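Local atomic coordinates of endonuclease 2 (Arabidopsis thaliana, PDB entry 4CXP), a protein that cleaves RNA and single-stranded DNA, and to a lesser extent double-stranded DNA, into 5'-phosphorylated products, using three divalent metal ions. Residues W157-N160 and I161-A165; L240-V243 and Y244-L247; A173-G176 and M177-A180; I125-P128 and L129-S132. All coordinates share one frame; numbering follows the deposited sequence.

All four contacts are local, each formed within one continuous stretch of chain, but they differ in depth and chemistry. Contacts 2 and 4 are buried: contact 2 is a turn of helix 233-262, and contact 4 a tight bend leading into strand 131-133. Contacts 1 and 3 are only partly buried, and water bridges carry much of their polar chemistry. Contacts 1 and 4 share a zinc ion, supplying D158 and H130 respectively. W157 and I161 of contact 1 pack on helix 233-262 at contact 2, where M177 of contact 3 also meets Y244. Contact 3, at the start of helix 176-187, does not touch contact 4; their nearest atoms are about 12 Å apart.

Contact 1 (W157-N160 and I161-A165). With ZN (zinc ion), chain F.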
loop_
_atom_site.group_PDB
_atom_site.type_symbol
_atom_site.label_atom_id
_atom_site.label_comp_id
_atom_site.label_asym_id
_atom_site.label_seq_id
_atom_site.Cartn_x
_atom_site.Cartn_y
_atom_site.Cartn_z
ATOM N N TRP A 157 -2.364 10.091 6.302
ATOM C CA TRP A 157 -2.080 8.675 6.200
ATOM C C TRP A 157 -1.117 8.335 5.077
ATOM O O TRP A 157 -0.269 7.448 5.238
ATOM C CB TRP A 157 -3.404 7.906 6.132
ATOM C CG TRP A 157 -4.016 7.796 7.487
ATOM C CD1 TRP A 157 -4.711 8.761 8.178
ATOM C CD2 TRP A 157 -3.844 6.701 8.398
ATOM N NE1 TRP A 157 -5.006 8.301 9.437
ATOM C CE2 TRP A 157 -4.493 7.041 9.590
ATOM C CE3 TRP A 157 -3.222 5.454 8.304
ATOM C CZ2 TRP A 157 -4.528 6.186 10.687
ATOM C CZ3 TRP A 157 -3.276 4.605 9.381
ATOM C CH2 TRP A 157 -3.921 4.974 10.559
ATOM N N ASP A 158 -1.189 9.024 3.943
ATOM C CA ASP A 158 -0.231 8.747 2.877
ATOM C C ASP A 158 1.192 9.134 3.291
ATOM O O ASP A 158 2.138 8.422 2.931
ATOM C CB ASP A 158 -0.543 9.552 1.601
ATOM C CG ASP A 158 -1.531 8.895 0.655
ATOM O OD1 ASP A 158 -1.853 7.692 0.776
ATOM O OD2 ASP A 158 -1.963 9.614 -0.287
ATOM N N SER A 159 1.316 10.279 3.968
ATOM C CA SER A 159 2.590 10.953 4.106
ATOM C C SER A 159 2.913 11.502 5.485
ATOM O O SER A 159 4.030 11.325 5.965
ATOM C CB SER A 159 2.669 12.109 3.092
ATOM O OG SER A 159 2.677 11.614 1.773
ATOM N N ASN A 160 2.021 12.263 6.120
ATOM C CA ASN A 160 2.476 13.041 7.280
ATOM C C ASN A 160 2.913 12.197 8.453
ATOM O O ASN A 160 3.927 12.515 9.082
ATOM C CB ASN A 160 1.448 14.059 7.775
ATOM C CG ASN A 160 1.118 15.103 6.747
ATOM O OD1 ASN A 160 1.807 16.137 6.613
ATOM N ND2 ASN A 160 0.078 14.876 6.039
ATOM N N ILE A 161 2.175 11.140 8.789
ATOM C CA ILE A 161 2.581 10.296 9.908
ATOM C C ILE A 161 3.997 9.749 9.653
ATOM O O ILE A 161 4.874 9.834 10.513
ATOM C CB ILE A 161 1.591 9.154 10.176
ATOM C CG1 ILE A 161 0.236 9.707 10.635
ATOM C CG2 ILE A 161 2.166 8.197 11.195
ATOM C CD1 ILE A 161 -0.870 8.682 10.590
ATOM N N ILE A 162 4.207 9.176 8.472
ATOM C CA ILE A 162 5.499 8.579 8.165
ATOM C C ILE A 162 6.618 9.630 8.173
ATOM O O ILE A 162 7.686 9.393 8.730
ATOM C CB ILE A 162 5.441 7.830 6.822
ATOM C CG1 ILE A 162 4.505 6.625 6.929
ATOM C CG2 ILE A 162 6.836 7.385 6.392
ATOM C CD1 ILE A 162 4.145 6.027 5.586
ATOM N N GLU A 163 6.367 10.776 7.555
ATOM C CA GLU A 163 7.383 11.821 7.487
ATOM C C GLU A 163 7.753 12.332 8.869
ATOM O O GLU A 163 8.925 12.605 9.144
ATOM C CB GLU A 163 6.892 12.980 6.623
ATOM C CG GLU A 163 6.863 12.729 5.140
ATOM C CD GLU A 163 6.052 13.797 4.384
ATOM O OE1 GLU A 163 5.346 14.622 5.017
ATOM O OE2 GLU A 163 6.073 13.786 3.147
ATOM N N THR A 164 6.764 12.519 9.728
ATOM C CA THR A 164 7.021 13.013 11.068
ATOM C C THR A 164 7.792 11.979 11.864
ATOM O O THR A 164 8.712 12.313 12.614
ATOM C CB THR A 164 5.705 13.422 11.738
ATOM O OG1 THR A 164 5.086 14.433 10.943
ATOM C CG2 THR A 164 5.936 13.931 13.129
ATOM N N ALA A 165 7.442 10.703 11.710
ATOM C CA ALA A 165 8.212 9.652 12.367
ATOM C C ALA A 165 9.660 9.621 11.863
ATOM O O ALA A 165 10.600 9.527 12.657
ATOM C CB ALA A 165 7.557 8.305 12.179
HETATM ZN ZN ZN F . -3.201 8.132 -1.268
HETATM O O HOH W 1 1.801 8.736 6.754
HETATM O O HOH W 2 5.224 11.867 1.070
HETATM O O HOH W 3 4.510 15.892 7.853
HETATM O O HOH W 4 -3.949 9.229 -2.881
#
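W157 and I161 meet one helical turn apart: the CD1 methyl of I161 lies 4.2 Å from the centroid of the five-membered ring of W157 and 12° off its normal, the geometry of a CH-pi contact over the face. The two side chains run alongside each other. NE1, on the rim of that same five-membered ring, hydrogen-bonds to the hydroxyl of Y235. The wider pi-type turn at 157-160 admits a water that accepts from I162 N at 3.0 Å and donates weakly to W157 O. D158 turns away from the next turn and grips zinc with both carboxylate oxygens, OD2 at 2.2 Å and OD1 at 2.5 Å; H130 and H154 bind the same metal, while Q127 and W1 hydrogen-bond to OD1. S159 O receives the nearly straight bond of E163 N (2.9 Å, 166°), and a second water joins S159 OG to E163 OE2. N160 O takes two donors from opposite faces of its carbonyl plane, T164 N at 2.9 Å and T164 OG1 also at 2.9 Å. The N160 amide and E163 carboxylate stand nearly perpendicular (82°), and a third water donates to OD1 of one and OE1 of the other. The chemistry thus divides round the helix: an apolar W157-I161 flank, a hydrated S159-N160-E163 flank, and a metal-bound carboxylate whose longer zinc bond falls on OD1, the twice hydrogen-bonded oxygen.

Contact 2 (L240-V243 and Y244-L247). With NAG (2-acetamido-2-deoxy-beta-D-glucopyranose), chain D.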
loop_
_atom_site.group_PDB
_atom_site.type_symbol
_atom_site.label_atom_id
_atom_site.label_comp_id
_atom_site.label_asym_id
_atom_site.label_seq_id
_atom_site.Cartn_x
_atom_site.Cartn_y
_atom_site.Cartn_z
ATOM N N LEU A 240 0.677 5.371 14.965
ATOM C CA LEU A 240 1.896 4.905 14.369
ATOM C C LEU A 240 2.001 3.372 14.338
ATOM O O LEU A 240 2.428 2.838 13.316
ATOM C CB LEU A 240 3.088 5.580 15.022
ATOM C CG LEU A 240 4.445 5.336 14.357
ATOM C CD1 LEU A 240 4.541 5.787 12.910
ATOM C CD2 LEU A 240 5.499 6.041 15.195
ATOM N N PRO A 241 1.579 2.640 15.395
ATOM C CA PRO A 241 1.691 1.187 15.291
ATOM C C PRO A 241 0.899 0.581 14.151
ATOM O O PRO A 241 1.333 -0.405 13.567
ATOM C CB PRO A 241 1.218 0.683 16.661
ATOM C CG PRO A 241 1.486 1.817 17.583
ATOM C CD PRO A 241 1.210 3.048 16.757
ATOM N N ILE A 242 -0.242 1.157 13.815
ATOM C CA ILE A 242 -1.032 0.598 12.716
ATOM C C ILE A 242 -0.381 0.961 11.380
ATOM O O ILE A 242 -0.417 0.147 10.468
ATOM C CB ILE A 242 -2.557 0.913 12.811
ATOM C CG1 ILE A 242 -3.343 0.362 11.625
ATOM C CG2 ILE A 242 -2.826 2.383 12.803
ATOM C CD1 ILE A 242 -3.222 -1.120 11.418
ATOM N N VAL A 243 0.227 2.138 11.260
ATOM C CA VAL A 243 1.013 2.433 10.080
ATOM C C VAL A 243 2.142 1.399 9.927
ATOM O O VAL A 243 2.343 0.839 8.853
ATOM C CB VAL A 243 1.524 3.879 10.103
ATOM C CG1 VAL A 243 2.549 4.123 9.006
ATOM C CG2 VAL A 243 0.340 4.836 9.966
ATOM N N TYR A 244 2.890 1.159 11.002
ATOM C CA TYR A 244 3.935 0.140 10.968
ATOM C C TYR A 244 3.391 -1.216 10.505
ATOM O O TYR A 244 3.985 -1.882 9.668
ATOM C CB TYR A 244 4.573 -0.018 12.330
ATOM C CG TYR A 244 5.434 1.106 12.861
ATOM C CD1 TYR A 244 6.092 2.019 12.055
ATOM C CD2 TYR A 244 5.648 1.186 14.228
ATOM C CE1 TYR A 244 6.938 2.977 12.602
ATOM C CE2 TYR A 244 6.504 2.131 14.781
ATOM C CZ TYR A 244 7.145 3.014 13.953
ATOM O OH TYR A 244 8.038 3.944 14.476
ATOM N N GLN A 245 2.265 -1.618 11.085
ATOM C CA GLN A 245 1.641 -2.895 10.742
ATOM C C GLN A 245 1.340 -2.969 9.247
ATOM O O GLN A 245 1.630 -3.975 8.602
ATOM C CB GLN A 245 0.358 -3.063 11.542
ATOM C CG GLN A 245 -0.379 -4.383 11.307
ATOM C CD GLN A 245 -1.848 -4.230 11.578
ATOM O OE1 GLN A 245 -2.256 -4.000 12.711
ATOM N NE2 GLN A 245 -2.649 -4.310 10.526
ATOM N N ARG A 246 0.717 -1.930 8.710
ATOM C CA ARG A 246 0.317 -1.954 7.316
ATOM C C ARG A 246 1.483 -1.915 6.357
ATOM O O ARG A 246 1.447 -2.563 5.312
ATOM C CB ARG A 246 -0.660 -0.814 7.019
ATOM C CG ARG A 246 -1.977 -0.861 7.782
ATOM C CD ARG A 246 -2.755 -2.158 7.613
ATOM N NE ARG A 246 -3.394 -2.216 6.306
ATOM C CZ ARG A 246 -4.090 -3.267 5.870
ATOM N NH1 ARG A 246 -4.008 -4.429 6.501
ATOM N NH2 ARG A 246 -4.864 -3.124 4.811
ATOM N N LEU A 247 2.548 -1.183 6.702
ATOM C CA LEU A 247 3.753 -1.184 5.896
ATOM C C LEU A 247 4.421 -2.560 5.900
ATOM O O LEU A 247 4.851 -3.064 4.865
ATOM C CB LEU A 247 4.723 -0.108 6.369
ATOM C CG LEU A 247 4.256 1.339 6.238
ATOM C CD1 LEU A 247 5.248 2.275 6.918
ATOM C CD2 LEU A 247 4.027 1.754 4.799
HETATM C C1 NAG D . 9.043 -2.924 17.113
HETATM C C2 NAG D . 8.379 -1.554 17.016
HETATM C C3 NAG D . 8.584 -0.789 18.315
HETATM C C4 NAG D . 8.090 -1.618 19.489
HETATM C C5 NAG D . 8.711 -3.010 19.455
HETATM C C6 NAG D . 8.171 -3.939 20.536
HETATM C C7 NAG D . 8.352 -0.895 14.679
HETATM C C8 NAG D . 8.962 -0.081 13.583
HETATM N N2 NAG D . 8.884 -0.801 15.888
HETATM O O3 NAG D . 7.912 0.454 18.245
HETATM O O4 NAG D . 8.438 -0.944 20.682
HETATM O O5 NAG D . 8.446 -3.614 18.200
HETATM O O6 NAG D . 6.774 -4.075 20.411
HETATM O O7 NAG D . 7.416 -1.668 14.426
HETATM O O HOH W 5 -1.101 -2.553 14.818
#
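L240 packs on the ring of Y244 one turn on, with CG of L240 3.9 Å from the centroid of the Y244 ring and 22° off its normal, a CH-pi contact over the face, offset toward the rim. CD2 of L240 reaches beyond the ring to Y244 OH at 3.4 Å. On the opposite face the acetamido methyl C8 of a glycan NAG sits over the ring centre, 3.4 Å above the plane, so the phenol is held between leucine and sugar. Alongside, V243 CG1 and L247 CD1 touch at 3.9 Å, their side chains pointing the same way. CG of Y244 lies anti to the carbonyl carbon (chi1 -69°), which carries the ring back over L240, and the backbone fixes that spacing: Y244 N bonds to L240 O at 2.9 Å with an angle of 174°, and three more i to i+4 bonds follow. In the next shell Y170 bonds to Y244 OH, and M177 and L181 of helix 176-187 touch the Y244 side chain. R246 salt-bridges E212 and bonds to H126 O. These consecutive alpha-helical turns of C-terminal helix 233-262, kinked at P241-I242, pack against helices 153-169 and 176-187, with an N-linked glycan covering an aromatic ring.

Contact 3 (A173-G176 and M177-A180)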
loop_
_atom_site.group_PDB
_atom_site.type_symbol
_atom_site.label_atom_id
_atom_site.label_comp_id
_atom_site.label_asym_id
_atom_site.label_seq_id
_atom_site.Cartn_x
_atom_site.Cartn_y
_atom_site.Cartn_z
ATOM N N ALA A 173 17.034 9.247 9.357
ATOM C CA ALA A 173 17.763 8.094 8.813
ATOM C C ALA A 173 16.860 7.478 7.827
ATOM O O ALA A 173 15.795 7.009 8.194
ATOM C CB ALA A 173 18.111 7.094 9.877
ATOM N N LEU A 174 17.252 7.503 6.558
ATOM C CA LEU A 174 16.406 7.021 5.469
ATOM C C LEU A 174 15.996 5.547 5.588
ATOM O O LEU A 174 14.950 5.174 5.071
ATOM C CB LEU A 174 17.099 7.289 4.131
ATOM N N GLU A 175 16.791 4.732 6.289
ATOM C CA GLU A 175 16.631 3.280 6.512
ATOM C C GLU A 175 16.261 2.863 7.943
ATOM O O GLU A 175 16.092 1.689 8.231
ATOM C CB GLU A 175 17.979 2.631 6.188
ATOM C CG GLU A 175 18.446 2.867 4.769
ATOM C CD GLU A 175 17.528 2.238 3.743
ATOM O OE1 GLU A 175 16.963 1.182 4.035
ATOM O OE2 GLU A 175 17.420 2.782 2.637
ATOM N N GLY A 176 16.137 3.826 8.850
ATOM C CA GLY A 176 15.859 3.482 10.227
ATOM C C GLY A 176 14.526 2.787 10.436
ATOM O O GLY A 176 14.440 1.800 11.143
ATOM N N MET A 177 13.495 3.305 9.807
ATOM C CA MET A 177 12.177 2.707 9.945
ATOM C C MET A 177 12.144 1.319 9.280
ATOM O O MET A 177 11.629 0.371 9.853
ATOM C CB MET A 177 11.084 3.631 9.403
ATOM C CG MET A 177 9.679 3.171 9.786
ATOM S SD MET A 177 8.312 4.131 9.099
ATOM C CE MET A 177 8.715 5.681 9.828
ATOM N N VAL A 178 12.725 1.191 8.090
ATOM C CA VAL A 178 12.820 -0.107 7.415
ATOM C C VAL A 178 13.490 -1.139 8.278
ATOM O O VAL A 178 13.030 -2.268 8.408
ATOM C CB VAL A 178 13.683 -0.014 6.143
ATOM C CG1 VAL A 178 14.027 -1.398 5.573
ATOM C CG2 VAL A 178 12.917 0.793 5.150
ATOM N N ASP A 179 14.632 -0.757 8.841
ATOM C CA ASP A 179 15.402 -1.683 9.630
ATOM C C ASP A 179 14.636 -2.129 10.862
ATOM O O ASP A 179 14.652 -3.294 11.242
ATOM C CB ASP A 179 16.758 -1.060 10.001
ATOM C CG ASP A 179 17.685 -0.882 8.780
ATOM O OD1 ASP A 179 17.405 -1.447 7.706
ATOM O OD2 ASP A 179 18.676 -0.135 8.897
ATOM N N ALA A 180 13.913 -1.208 11.492
ATOM C CA ALA A 180 13.145 -1.532 12.676
ATOM C C ALA A 180 11.956 -2.442 12.338
ATOM O O ALA A 180 11.622 -3.359 13.095
ATOM C CB ALA A 180 12.680 -0.258 13.367
HETATM O O HOH W 6 13.252 6.033 8.456
HETATM O O HOH W 7 13.005 3.664 6.304
HETATM O O HOH W 8 17.590 -1.094 4.942
#
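E175 and D179 are joined first through the backbone: D179 N donates to E175 O at 2.9 Å with an angle of 161°. The next bond of the series, A180 N to G176 O, is slightly longer at 3.1 Å. These are the i to i+4 bonds of the opening turn of helix 176-187. The amides of M177 and V178 do not bond directly to the carbonyl four residues back; a water stands between. One water accepts from M177 N at 3.1 Å and donates to A173 O at 2.7 Å; another accepts from V178 N at 3.1 Å and donates to L174 O at 2.8 Å. A173 O also accepts from G176 N. Each water therefore fills a gap where a helix would have a direct bond. A first torsion of -68° folds the D179 carboxylate back beside E175 O, an acceptor that cannot bond to it. A third water donates to D179 OD1 at 2.8 Å and also to E175 OE1, bridging two like charges whose oxygens OE1 and OD1 are 4.5 Å apart and probably easing their repulsion. E175 OE2 forms a salt bridge with K11 of helix 3-15. This is the N-terminal first turn of helix 176-187, entered from the loop after helix 153-169, with water inserted between its first amides and the preceding carbonyls.

Contact 4 (I125-P128 and L129-S132); sequences IHQP and LHVS. With ZN (zinc ion), chain F.
Q127 OE1 accepts the backbone N-H of L129 at 2.8 Å, the shortest polar bond between the two segments. It braces a short 3-10 turn linking the loop after helix 111-124 to strand 131-133, in the metal site of this S1/P1-type nuclease. Two i to i+3 bonds define the turn, H130 N to Q127 O at 2.9 Å and V131 N to P128 O at 3.1 Å; in both, the donor stands above the carbonyl plane, by 51° in the first, consistent with the tight 3-10 curl. S132 OG then ties back to L129 O at 3.0 Å. I125 CG1 and V131 CG2 meet loosely at 4.4 Å, among residues of helices 85-96 and 206-221. The Q127 chain, with CG anti to the backbone N (chi1 -152°) and bent at chi2, crosses H130 at about a right angle. Its NE2 comes to the edge of the imidazole, 3.6 Å from H130 CD2, with amide and ring planes 61° apart. Rotation of the imidazole is restrained from its far nitrogen, since H130 ND1 hydrogen-bonds to H58 O, and H154, a fellow ligand, meets the ring. That leaves H130 NE2 directed at the zinc ion, 2.1 Å away.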
loop_
_atom_site.group_PDB
_atom_site.type_symbol
_atom_site.label_atom_id
_atom_site.label_comp_id
_atom_site.label_asym_id
_atom_site.label_seq_id
_atom_site.Cartn_x
_atom_site.Cartn_y
_atom_site.Cartn_z
ATOM N N ILE A 125 -3.173 -0.897 -1.482
ATOM C CA ILE A 125 -4.278 -1.626 -0.872
ATOM C C ILE A 125 -4.081 -1.796 0.623
ATOM O O ILE A 125 -5.021 -2.181 1.314
ATOM C CB ILE A 125 -4.547 -2.963 -1.585
ATOM C CG1 ILE A 125 -5.972 -3.444 -1.329
ATOM C CG2 ILE A 125 -3.500 -4.011 -1.214
ATOM C CD1 ILE A 125 -6.376 -4.582 -2.244
ATOM N N HIS A 126 -2.882 -1.509 1.135
ATOM C CA HIS A 126 -2.607 -1.528 2.567
ATOM C C HIS A 126 -2.757 -0.185 3.263
ATOM O O HIS A 126 -2.710 -0.137 4.488
ATOM C CB HIS A 126 -1.219 -2.135 2.844
ATOM C CG HIS A 126 -1.211 -3.623 2.741
ATOM N ND1 HIS A 126 -1.051 -4.314 1.568
ATOM C CD2 HIS A 126 -1.433 -4.558 3.691
ATOM C CE1 HIS A 126 -1.181 -5.612 1.809
ATOM N NE2 HIS A 126 -1.410 -5.794 3.092
ATOM N N GLN A 127 -2.927 0.896 2.518
ATOM C CA GLN A 127 -3.157 2.200 3.139
ATOM C C GLN A 127 -4.644 2.221 3.522
ATOM O O GLN A 127 -5.496 2.108 2.649
ATOM C CB GLN A 127 -2.794 3.307 2.134
ATOM C CG GLN A 127 -2.336 4.641 2.711
ATOM C CD GLN A 127 -3.445 5.491 3.306
ATOM O OE1 GLN A 127 -4.149 5.054 4.219
ATOM N NE2 GLN A 127 -3.590 6.712 2.820
ATOM N N PRO A 128 -4.988 2.296 4.828
ATOM C CA PRO A 128 -6.407 2.206 5.193
ATOM C C PRO A 128 -7.323 3.132 4.410
ATOM O O PRO A 128 -8.433 2.736 4.025
ATOM C CB PRO A 128 -6.390 2.517 6.688
ATOM C CG PRO A 128 -5.041 2.001 7.130
ATOM C CD PRO A 128 -4.120 2.389 6.005
ATOM N N LEU A 129 -6.900 4.373 4.192
ATOM C CA LEU A 129 -7.750 5.330 3.490
ATOM C C LEU A 129 -7.750 5.188 1.978
ATOM O O LEU A 129 -8.429 5.933 1.313
ATOM C CB LEU A 129 -7.481 6.755 3.941
ATOM C CG LEU A 129 -7.903 7.057 5.379
ATOM C CD1 LEU A 129 -7.543 8.475 5.751
ATOM C CD2 LEU A 129 -9.380 6.840 5.598
ATOM N N HIS A 130 -7.048 4.185 1.448
ATOM C CA HIS A 130 -7.251 3.739 0.070
ATOM C C HIS A 130 -8.375 2.711 -0.061
ATOM O O HIS A 130 -8.673 2.316 -1.172
ATOM C CB HIS A 130 -5.954 3.208 -0.543
ATOM C CG HIS A 130 -5.065 4.296 -1.044
ATOM N ND1 HIS A 130 -4.677 4.395 -2.353
ATOM C CD2 HIS A 130 -4.541 5.382 -0.425
ATOM C CE1 HIS A 130 -3.961 5.488 -2.519
ATOM N NE2 HIS A 130 -3.857 6.111 -1.362
ATOM N N VAL A 131 -8.987 2.304 1.051
ATOM C CA VAL A 131 -10.155 1.408 1.032
ATOM C C VAL A 131 -11.121 2.042 2.028
ATOM O O VAL A 131 -11.194 1.662 3.220
ATOM C CB VAL A 131 -9.831 -0.050 1.421
ATOM C CG1 VAL A 131 -11.073 -0.917 1.270
ATOM C CG2 VAL A 131 -8.671 -0.577 0.593
ATOM N N SER A 132 -11.784 3.109 1.573
ATOM C CA SER A 132 -12.575 3.921 2.472
ATOM C C SER A 132 -13.648 4.666 1.716
ATOM O O SER A 132 -14.023 4.278 0.587
ATOM C CB SER A 132 -11.659 4.801 3.321
ATOM O OG SER A 132 -11.116 5.858 2.591
HETATM ZN ZN ZN F . -3.201 8.132 -1.268
HETATM O O HOH W 4 -3.949 9.229 -2.881
#